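Local coordinates for catalytic domain of the nuclear inclusion protein A (nia) (Tobacco etch virus, PDB 1LVM) that is a chymotrypsin-type cysteine protease of peptidase family C4 that probably cleaves the viral polyprotein, at residues T51-L55 with L84-D89; E115-T121 with S161-R167; S134-T139 with K149-Q153. The protein carries 1 engineered substitution. All coordinates share one frame; numbering follows the deposited sequence.

Interaction 1 of 3, residues T51-L55 with L84-D89; sequences TNKHL and LIDGRD
Lys53 and Asp89 bring the backbones closest, their CA atoms 4.8 Å apart, where the 3-10 segment 53-55 meets the loop that has just made a type II turn from Ile85 to Arg88. The lysine runs alongside that loop. Its CG lies anti to the backbone N (chi1 -163°), and Lys53 NZ bridges the two ends of the turn, 2.7 Å from Ile85 O and 2.9 Å from Arg88 O. At Ile85 O it arrives from the face opposite to Arg88 N, which closes the turn. Trp219 adds a cation-pi contact to Lys53.

Asp89 reaches back with its carboxylate. His54 N donates to Asp89 OD1 at 2.9 Å, while His54 ND1, with the acceptor in the ring plane, meets Asp89 OD2 on the syn side at 3.1 Å, somewhat out of the carboxylate plane. From the other face of the carboxylate, Asn52 ND2 bonds Asp89 OD2 at 2.9 Å, standing 49° above the plane. Ser176 OG is a further partner of OD2, and Asn52 ND2 also bonds His175 O. So many grips fix the rotation of the carboxylate, which in turn orients the imidazole through ND1, consistent with the His-Asp pair of a chymotrypsin-type catalytic triad.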
loop_
_atom_site.group_PDB
_atom_site.type_symbol
_atom_site.label_atom_id
_atom_site.label_comp_id
_atom_site.label_asym_id
_atom_site.label_seq_id
_atom_site.Cartn_x
_atom_site.Cartn_y
_atom_site.Cartn_z
ATOM N N THR A 51 -1.485 0.853 -4.956
ATOM C CA THR A 51 -0.616 -0.258 -4.545
ATOM C C THR A 51 0.846 0.040 -4.891
ATOM O O THR A 51 1.192 1.189 -5.299
ATOM C CB THR A 51 -1.103 -1.598 -5.140
ATOM O OG1 THR A 51 -0.357 -2.674 -4.570
ATOM C CG2 THR A 51 -0.927 -1.646 -6.729
ATOM N N ASN A 52 1.700 -0.948 -4.701
ATOM C CA ASN A 52 3.134 -0.720 -4.972
ATOM C C ASN A 52 3.436 -0.768 -6.470
ATOM O O ASN A 52 2.928 -1.627 -7.171
ATOM C CB ASN A 52 3.963 -1.839 -4.323
ATOM C CG ASN A 52 3.728 -1.933 -2.837
ATOM O OD1 ASN A 52 2.755 -2.562 -2.376
ATOM N ND2 ASN A 52 4.617 -1.306 -2.067
ATOM N N LYS A 53 4.301 0.125 -6.948
ATOM C CA LYS A 53 4.692 0.112 -8.322
ATOM C C LYS A 53 5.401 -1.232 -8.627
ATOM O O LYS A 53 5.279 -1.749 -9.746
ATOM C CB LYS A 53 5.665 1.302 -8.553
ATOM C CG LYS A 53 5.871 1.713 -9.999
ATOM C CD LYS A 53 6.883 2.865 -10.113
ATOM C CE LYS A 53 6.242 4.242 -9.854
ATOM N NZ LYS A 53 7.318 5.298 -9.839
ATOM N N HIS A 54 6.107 -1.844 -7.666
ATOM C CA HIS A 54 6.821 -3.068 -8.008
ATOM C C HIS A 54 5.930 -4.251 -8.288
ATOM O O HIS A 54 6.393 -5.291 -8.681
ATOM C CB HIS A 54 7.933 -3.417 -6.992
ATOM C CG HIS A 54 7.435 -3.958 -5.711
ATOM N ND1 HIS A 54 7.208 -3.153 -4.624
ATOM C CD2 HIS A 54 7.091 -5.232 -5.340
ATOM C CE1 HIS A 54 6.757 -3.901 -3.640
ATOM N NE2 HIS A 54 6.671 -5.168 -4.038
ATOM N N LEU A 55 4.637 -4.091 -8.082
ATOM C CA LEU A 55 3.701 -5.155 -8.469
ATOM C C LEU A 55 3.904 -5.406 -9.995
ATOM O O LEU A 55 3.646 -6.502 -10.518
ATOM C CB LEU A 55 2.260 -4.622 -8.269
ATOM C CG LEU A 55 1.133 -5.578 -8.725
ATOM C CD1 LEU A 55 1.274 -6.949 -8.041
ATOM C CD2 LEU A 55 -0.222 -4.967 -8.375
ATOM N N LEU A 84 1.369 6.373 -12.694
ATOM C CA LEU A 84 2.634 6.247 -11.920
ATOM C C LEU A 84 2.885 7.416 -10.997
ATOM O O LEU A 84 2.648 8.540 -11.387
ATOM C CB LEU A 84 3.839 6.195 -12.896
ATOM C CG LEU A 84 3.742 5.147 -13.994
ATOM C CD1 LEU A 84 4.850 5.326 -15.076
ATOM C CD2 LEU A 84 3.923 3.863 -13.331
ATOM N N ILE A 85 3.377 7.137 -9.775
ATOM C CA ILE A 85 3.763 8.177 -8.855
ATOM C C ILE A 85 5.315 8.278 -9.001
ATOM O O ILE A 85 6.118 7.409 -8.637
ATOM C CB ILE A 85 3.413 7.795 -7.350
ATOM C CG1 ILE A 85 1.921 7.370 -7.227
ATOM C CG2 ILE A 85 3.704 9.027 -6.430
ATOM C CD1 ILE A 85 0.965 8.493 -7.493
ATOM N N ASP A 86 5.712 9.370 -9.614
ATOM C CA ASP A 86 7.099 9.671 -9.917
ATOM C C ASP A 86 8.068 9.448 -8.750
ATOM O O ASP A 86 7.883 9.992 -7.658
ATOM C CB ASP A 86 7.133 11.168 -10.331
ATOM C CG ASP A 86 8.214 11.494 -11.335
ATOM O OD1 ASP A 86 9.088 10.642 -11.578
ATOM O OD2 ASP A 86 8.176 12.621 -11.883
ATOM N N GLY A 87 9.090 8.651 -8.982
ATOM C CA GLY A 87 10.118 8.456 -7.977
ATOM C C GLY A 87 9.777 7.700 -6.714
ATOM O O GLY A 87 10.641 7.621 -5.856
ATOM N N ARG A 88 8.568 7.138 -6.613
ATOM C CA ARG A 88 8.071 6.400 -5.390
ATOM C C ARG A 88 7.621 4.995 -5.812
ATOM O O ARG A 88 7.232 4.770 -6.959
ATOM C CB ARG A 88 6.788 7.063 -4.787
ATOM C CG ARG A 88 7.070 8.351 -3.973
ATOM C CD ARG A 88 5.836 9.064 -3.437
ATOM N NE ARG A 88 6.126 9.801 -2.161
ATOM C CZ ARG A 88 6.615 11.024 -2.133
ATOM N NH1 ARG A 88 6.862 11.622 -3.276
ATOM N NH2 ARG A 88 6.838 11.666 -0.981
ATOM N N ASP A 89 7.639 4.062 -4.868
ATOM C CA ASP A 89 7.121 2.717 -5.133
ATOM C C ASP A 89 5.604 2.783 -4.948
ATOM O O ASP A 89 5.022 2.084 -4.060
ATOM C CB ASP A 89 7.722 1.730 -4.126
ATOM C CG ASP A 89 7.198 0.299 -4.288
ATOM O OD1 ASP A 89 6.859 -0.112 -5.437
ATOM O OD2 ASP A 89 7.117 -0.402 -3.223
#

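Interaction 2 of 3, residues E115-T121 with S161-R167; sequences ERICLVT and SPLVSTR
Glu115 OE1, lying next to Ser165, is gripped by two waters and by a salt bridge from Arg109, while the second oxygen, OE2, is held by the backbone N of Gln112. Water 1 donates to Glu115 OE1 at 3.0 Å and also to Arg116 O, while it accepts from Ser165 OG at 2.7 Å. It thus ties the start of one strand to the end of the other. Water 2 donates to Glu115 OE1 at 2.7 Å and accepts from Arg167 NE, relaying the carboxylate to a guanidinium it does not touch directly.

Beyond this wet end the strands run antiparallel, 142° apart. Cys118 and Val164 form a hydrogen-bonded pair, with Cys118 N 2.8 Å from Val164 O and a return bond from Val164 N to Cys118 O. Thr166 N to Arg116 O and Val120 N to Pro162 O extend the pairing on either side. Pro162 has no N-H to give back, and Val120 O, 3.3 Å from Pro162 CD, is buried without a polar partner.

On one face Leu163 lies between Ile117 and Leu119. With CG swung opposite the backbone N (chi1 -177°), Leu119 carries its CD1 across to segment 161-167, 3.7 Å from Leu163 CD1; Ile117 CD1 reaches the same methyl at 4.0 Å. The other face carries Cys118, Val120 and Val164, with Val120 CG2 against Val164 CG2 at 3.6 Å; Ile22 of helix 20-23 covers both valines. Strands 116-123 and 162-165 come first and last in the order of a six-stranded sheet, so their pairing is the seam that closes an antiparallel barrel of the chymotrypsin fold.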
loop_
_atom_site.group_PDB
_atom_site.type_symbol
_atom_site.label_atom_id
_atom_site.label_comp_id
_atom_site.label_asym_id
_atom_site.label_seq_id
_atom_site.Cartn_x
_atom_site.Cartn_y
_atom_site.Cartn_z
ATOM N N GLU A 115 5.488 11.163 14.179
ATOM C CA GLU A 115 4.142 10.780 14.563
ATOM C C GLU A 115 3.968 9.277 14.734
ATOM O O GLU A 115 4.742 8.445 14.211
ATOM C CB GLU A 115 3.119 11.333 13.563
ATOM C CG GLU A 115 3.110 10.611 12.248
ATOM C CD GLU A 115 1.940 11.073 11.378
ATOM O OE1 GLU A 115 0.832 11.313 11.901
ATOM O OE2 GLU A 115 2.124 11.200 10.166
ATOM N N ARG A 116 2.940 8.919 15.499
ATOM C CA ARG A 116 2.632 7.530 15.777
ATOM C C ARG A 116 1.737 6.894 14.705
ATOM O O ARG A 116 0.698 7.458 14.384
ATOM C CB ARG A 116 1.892 7.394 17.128
ATOM C CG ARG A 116 2.762 7.905 18.325
ATOM C CD ARG A 116 1.925 7.949 19.624
ATOM N NE ARG A 116 1.589 6.606 20.116
ATOM C CZ ARG A 116 2.404 5.809 20.813
ATOM N NH1 ARG A 116 3.642 6.205 21.135
ATOM N NH2 ARG A 116 1.990 4.596 21.181
ATOM N N ILE A 117 2.168 5.752 14.172
ATOM C CA ILE A 117 1.418 5.067 13.136
ATOM C C ILE A 117 1.255 3.607 13.459
ATOM O O ILE A 117 2.004 3.064 14.299
ATOM C CB ILE A 117 2.128 5.213 11.759
ATOM C CG1 ILE A 117 3.553 4.600 11.800
ATOM C CG2 ILE A 117 2.214 6.717 11.397
ATOM C CD1 ILE A 117 4.367 4.707 10.411
ATOM N N CYS A 118 0.257 2.965 12.837
ATOM C CA CYS A 118 0.116 1.531 12.976
ATOM C C CYS A 118 -0.131 1.003 11.547
ATOM O O CYS A 118 -0.397 1.742 10.591
ATOM C CB CYS A 118 -1.056 1.131 13.928
ATOM S SG CYS A 118 -2.677 1.759 13.307
ATOM N N LEU A 119 0.051 -0.277 11.409
ATOM C CA LEU A 119 -0.115 -0.940 10.149
ATOM C C LEU A 119 -1.427 -1.693 10.182
ATOM O O LEU A 119 -1.682 -2.497 11.077
ATOM C CB LEU A 119 1.034 -1.919 9.925
ATOM C CG LEU A 119 1.059 -2.665 8.579
ATOM C CD1 LEU A 119 1.434 -1.715 7.497
ATOM C CD2 LEU A 119 2.083 -3.769 8.599
ATOM N N VAL A 120 -2.221 -1.490 9.141
ATOM C CA VAL A 120 -3.546 -2.099 9.046
ATOM C C VAL A 120 -3.642 -3.062 7.926
ATOM O O VAL A 120 -3.146 -2.777 6.844
ATOM C CB VAL A 120 -4.621 -0.980 8.881
ATOM C CG1 VAL A 120 -6.097 -1.642 8.651
ATOM C CG2 VAL A 120 -4.608 -0.158 10.210
ATOM N N THR A 121 -4.222 -4.231 8.187
ATOM C CA THR A 121 -4.375 -5.191 7.144
ATOM C C THR A 121 -5.735 -5.861 7.242
ATOM O O THR A 121 -6.550 -5.511 8.067
ATOM C CB THR A 121 -3.210 -6.227 7.177
ATOM O OG1 THR A 121 -3.247 -7.043 8.359
ATOM C CG2 THR A 121 -1.876 -5.494 7.163
ATOM N N SER A 161 0.241 -2.635 2.351
ATOM C CA SER A 161 -0.670 -2.431 3.506
ATOM C C SER A 161 -0.541 -0.991 3.948
ATOM O O SER A 161 0.578 -0.476 4.036
ATOM C CB SER A 161 -0.318 -3.385 4.654
ATOM O OG SER A 161 -0.433 -4.773 4.302
ATOM N N PRO A 162 -1.664 -0.315 4.307
ATOM C CA PRO A 162 -1.569 1.094 4.731
ATOM C C PRO A 162 -0.955 1.324 6.117
ATOM O O PRO A 162 -1.214 0.533 7.013
ATOM C CB PRO A 162 -3.044 1.579 4.754
ATOM C CG PRO A 162 -3.806 0.268 5.096
ATOM C CD PRO A 162 -3.073 -0.759 4.205
ATOM N N LEU A 163 -0.162 2.392 6.243
ATOM C CA LEU A 163 0.400 2.829 7.527
ATOM C C LEU A 163 -0.619 3.908 7.848
ATOM O O LEU A 163 -0.884 4.745 6.994
ATOM C CB LEU A 163 1.804 3.460 7.354
ATOM C CG LEU A 163 2.956 2.436 7.401
ATOM C CD1 LEU A 163 2.767 1.499 8.647
ATOM C CD2 LEU A 163 2.907 1.577 6.166
ATOM N N VAL A 164 -1.218 3.873 9.045
ATOM C CA VAL A 164 -2.272 4.803 9.458
ATOM C C VAL A 164 -1.874 5.565 10.733
ATOM O O VAL A 164 -1.353 4.967 11.679
ATOM C CB VAL A 164 -3.601 3.978 9.782
ATOM C CG1 VAL A 164 -4.766 4.945 9.983
ATOM C CG2 VAL A 164 -3.942 3.014 8.615
ATOM N N SER A 165 -2.116 6.870 10.710
ATOM C CA SER A 165 -1.829 7.764 11.842
ATOM C C SER A 165 -2.825 7.459 12.972
ATOM O O SER A 165 -4.049 7.416 12.739
ATOM C CB SER A 165 -2.101 9.204 11.408
ATOM O OG SER A 165 -2.079 10.075 12.565
ATOM N N THR A 166 -2.344 7.254 14.187
ATOM C CA THR A 166 -3.302 6.979 15.266
ATOM C C THR A 166 -3.870 8.335 15.667
ATOM O O THR A 166 -4.897 8.420 16.331
ATOM C CB THR A 166 -2.615 6.252 16.504
ATOM O OG1 THR A 166 -1.601 7.132 17.022
ATOM C CG2 THR A 166 -1.950 4.937 16.070
ATOM N N ARG A 167 -3.228 9.416 15.238
ATOM C CA ARG A 167 -3.739 10.741 15.597
ATOM C C ARG A 167 -5.012 11.119 14.881
ATOM O O ARG A 167 -5.916 11.621 15.524
ATOM C CB ARG A 167 -2.738 11.859 15.308
ATOM C CG ARG A 167 -3.157 13.176 16.001
ATOM C CD ARG A 167 -2.158 14.295 15.719
ATOM N NE ARG A 167 -1.911 14.438 14.289
ATOM C CZ ARG A 167 -2.720 15.069 13.435
ATOM N NH1 ARG A 167 -3.851 15.650 13.842
ATOM N NH2 ARG A 167 -2.411 15.090 12.152
HETATM O O HOH W 1 -0.080 9.924 14.407
HETATM O O HOH W 2 0.404 13.682 13.088
#

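Interaction 3 of 3, residues S134-T139 with K149-Q153; sequences SDTSCT and KHWIQ
Lys149 offers its carbonyl oxygen to Thr139, whose OG1 donates to Lys149 O at 2.7 Å. The hydroxyl gets there because it stands opposite the threonine's own nitrogen (chi1 -171°), and it approaches tilted from the carbonyl plane. The lysine chain itself leads away from segment 134-139, while its backbone pairs with Phe140.

His150 turns its ring away from segment 134-139. His150 NE2 makes a weak bond of 3.4 Å to Ile152 O, and the ring meets that of His175 steeply, with the planes about 70° apart.

These residues end strand 147-150, the return arm of a beta hairpin with strand 130-142 in the six-stranded barrel. The touching parts run 162° apart, and here side-chain hydroxyls take up the bonding across the hairpin.

At Trp151 the backbone N donates to Ser137 OG at 2.8 Å in a nearly straight bond. Ser137 OG in turn donates to Cys138 O, also at 2.8 Å, so it accepts one bond and donates another. The indole comes in edge-on, with Trp151 CE3 3.3 Å from Cys138 O and that oxygen in the ring plane.

Ile152 starts out toward segment 134-139. Its CG1 packs on Ser137 CB at 3.5 Å, and its CG2 lies 3.5 Å from Ser134 OG. That hydroxyl is itself pinned, donating to Asp135 O and accepting from Leu119 N.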
loop_
_atom_site.group_PDB
_atom_site.type_symbol
_atom_site.label_atom_id
_atom_site.label_comp_id
_atom_site.label_asym_id
_atom_site.label_seq_id
_atom_site.Cartn_x
_atom_site.Cartn_y
_atom_site.Cartn_z
ATOM N N SER A 134 -1.829 -3.378 13.928
ATOM C CA SER A 134 -0.592 -3.709 14.595
ATOM C C SER A 134 -0.386 -2.788 15.764
ATOM O O SER A 134 -1.150 -1.868 16.017
ATOM C CB SER A 134 0.596 -3.514 13.617
ATOM O OG SER A 134 0.848 -2.119 13.499
ATOM N N ASP A 135 0.715 -3.033 16.457
ATOM C CA ASP A 135 1.061 -2.141 17.530
ATOM C C ASP A 135 1.625 -0.900 16.840
ATOM O O ASP A 135 1.852 -0.873 15.646
ATOM C CB ASP A 135 2.077 -2.837 18.452
ATOM C CG ASP A 135 2.224 -2.169 19.817
ATOM O OD1 ASP A 135 1.802 -1.002 20.058
ATOM O OD2 ASP A 135 2.825 -2.838 20.678
ATOM N N THR A 136 1.844 0.131 17.623
ATOM C CA THR A 136 2.261 1.447 17.172
ATOM C C THR A 136 3.745 1.715 17.137
ATOM O O THR A 136 4.476 1.351 18.051
ATOM C CB THR A 136 1.618 2.490 18.105
ATOM O OG1 THR A 136 0.213 2.327 18.049
ATOM C CG2 THR A 136 1.951 3.894 17.654
ATOM N N SER A 137 4.174 2.388 16.076
ATOM C CA SER A 137 5.581 2.762 15.926
ATOM C C SER A 137 5.668 4.277 15.618
ATOM O O SER A 137 4.725 4.830 15.081
ATOM C CB SER A 137 6.126 1.971 14.732
ATOM O OG SER A 137 7.352 2.479 14.230
ATOM N N CYS A 138 6.757 4.965 16.008
ATOM C CA CYS A 138 6.930 6.353 15.559
ATOM C C CYS A 138 7.581 6.216 14.133
ATOM O O CYS A 138 7.960 5.122 13.708
ATOM C CB CYS A 138 7.835 7.160 16.504
ATOM S SG CYS A 138 7.025 7.550 18.105
ATOM N N THR A 139 7.688 7.316 13.413
ATOM C CA THR A 139 8.215 7.282 12.051
ATOM C C THR A 139 9.010 8.501 11.725
ATOM O O THR A 139 8.744 9.589 12.277
ATOM C CB THR A 139 7.016 7.103 11.030
ATOM O OG1 THR A 139 7.519 6.856 9.718
ATOM C CG2 THR A 139 6.087 8.318 11.014
ATOM N N LYS A 149 10.841 5.447 7.615
ATOM C CA LYS A 149 11.146 4.308 8.462
ATOM C C LYS A 149 10.003 3.988 9.413
ATOM O O LYS A 149 9.323 4.888 9.924
ATOM C CB LYS A 149 12.381 4.649 9.359
ATOM C CG LYS A 149 13.705 5.070 8.609
ATOM C CD LYS A 149 14.916 5.410 9.651
ATOM C CE LYS A 149 16.241 5.962 9.045
ATOM N NZ LYS A 149 17.267 6.452 10.112
ATOM N N HIS A 150 9.838 2.701 9.704
ATOM C CA HIS A 150 8.854 2.329 10.688
ATOM C C HIS A 150 9.400 1.087 11.352
ATOM O O HIS A 150 10.269 0.417 10.779
ATOM C CB HIS A 150 7.429 2.144 10.069
ATOM C CG HIS A 150 7.184 0.809 9.431
ATOM N ND1 HIS A 150 7.128 0.637 8.055
ATOM C CD2 HIS A 150 6.978 -0.415 9.979
ATOM C CE1 HIS A 150 6.900 -0.645 7.788
ATOM N NE2 HIS A 150 6.806 -1.303 8.942
ATOM N N TRP A 151 8.953 0.815 12.601
ATOM C CA TRP A 151 9.429 -0.357 13.319
ATOM C C TRP A 151 8.334 -1.375 13.655
ATOM O O TRP A 151 8.305 -1.965 14.733
ATOM C CB TRP A 151 10.188 0.115 14.586
ATOM C CG TRP A 151 11.454 0.827 14.226
ATOM C CD1 TRP A 151 12.690 0.273 14.121
ATOM C CD2 TRP A 151 11.615 2.230 13.869
ATOM N NE1 TRP A 151 13.610 1.226 13.724
ATOM C CE2 TRP A 151 12.982 2.429 13.572
ATOM C CE3 TRP A 151 10.751 3.310 13.773
ATOM C CZ2 TRP A 151 13.496 3.659 13.196
ATOM C CZ3 TRP A 151 11.271 4.552 13.391
ATOM C CH2 TRP A 151 12.627 4.709 13.111
ATOM N N ILE A 152 7.412 -1.581 12.721
ATOM C CA ILE A 152 6.379 -2.602 12.904
ATOM C C ILE A 152 6.763 -3.911 12.241
ATOM O O ILE A 152 7.082 -3.918 11.064
ATOM C CB ILE A 152 5.057 -2.100 12.324
ATOM C CG1 ILE A 152 4.699 -0.811 13.071
ATOM C CG2 ILE A 152 3.974 -3.214 12.407
ATOM C CD1 ILE A 152 3.579 0.079 12.413
ATOM N N GLN A 153 6.696 -5.032 12.968
ATOM C CA GLN A 153 7.075 -6.323 12.378
ATOM C C GLN A 153 6.136 -6.642 11.228
ATOM O O GLN A 153 4.944 -6.597 11.383
ATOM C CB GLN A 153 6.951 -7.422 13.414
ATOM C CG GLN A 153 8.201 -7.815 14.055
ATOM C CD GLN A 153 8.124 -9.259 14.397
ATOM O OE1 GLN A 153 7.179 -9.685 15.054
ATOM N NE2 GLN A 153 9.096 -10.042 13.938
#

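Overall arrangement
Interactions 2 and 3 belong to one barrel, with centres 8 Å apart, and meet where strands 116-123 and 130-142 are neighbours: Ile117 N lies 2.9 Å from Ser137 O. Strand 116-123 therefore has segment 161-167 along one side and segment 134-139 along the other. Interaction 1 joins loops that leave strands 48-51 and 81-84 of the other large sheet, its centre 19 Å from that of interaction 2 and 21 Å from that of interaction 3. The closest atoms of interactions 1 and 2 are about 5 Å apart. Strand 171-179 reaches all three contacts, and its His175 pairs by backbone with Ser161. The bound peptide stacks an aromatic ring on His54, placing interaction 1 at the substrate cleft.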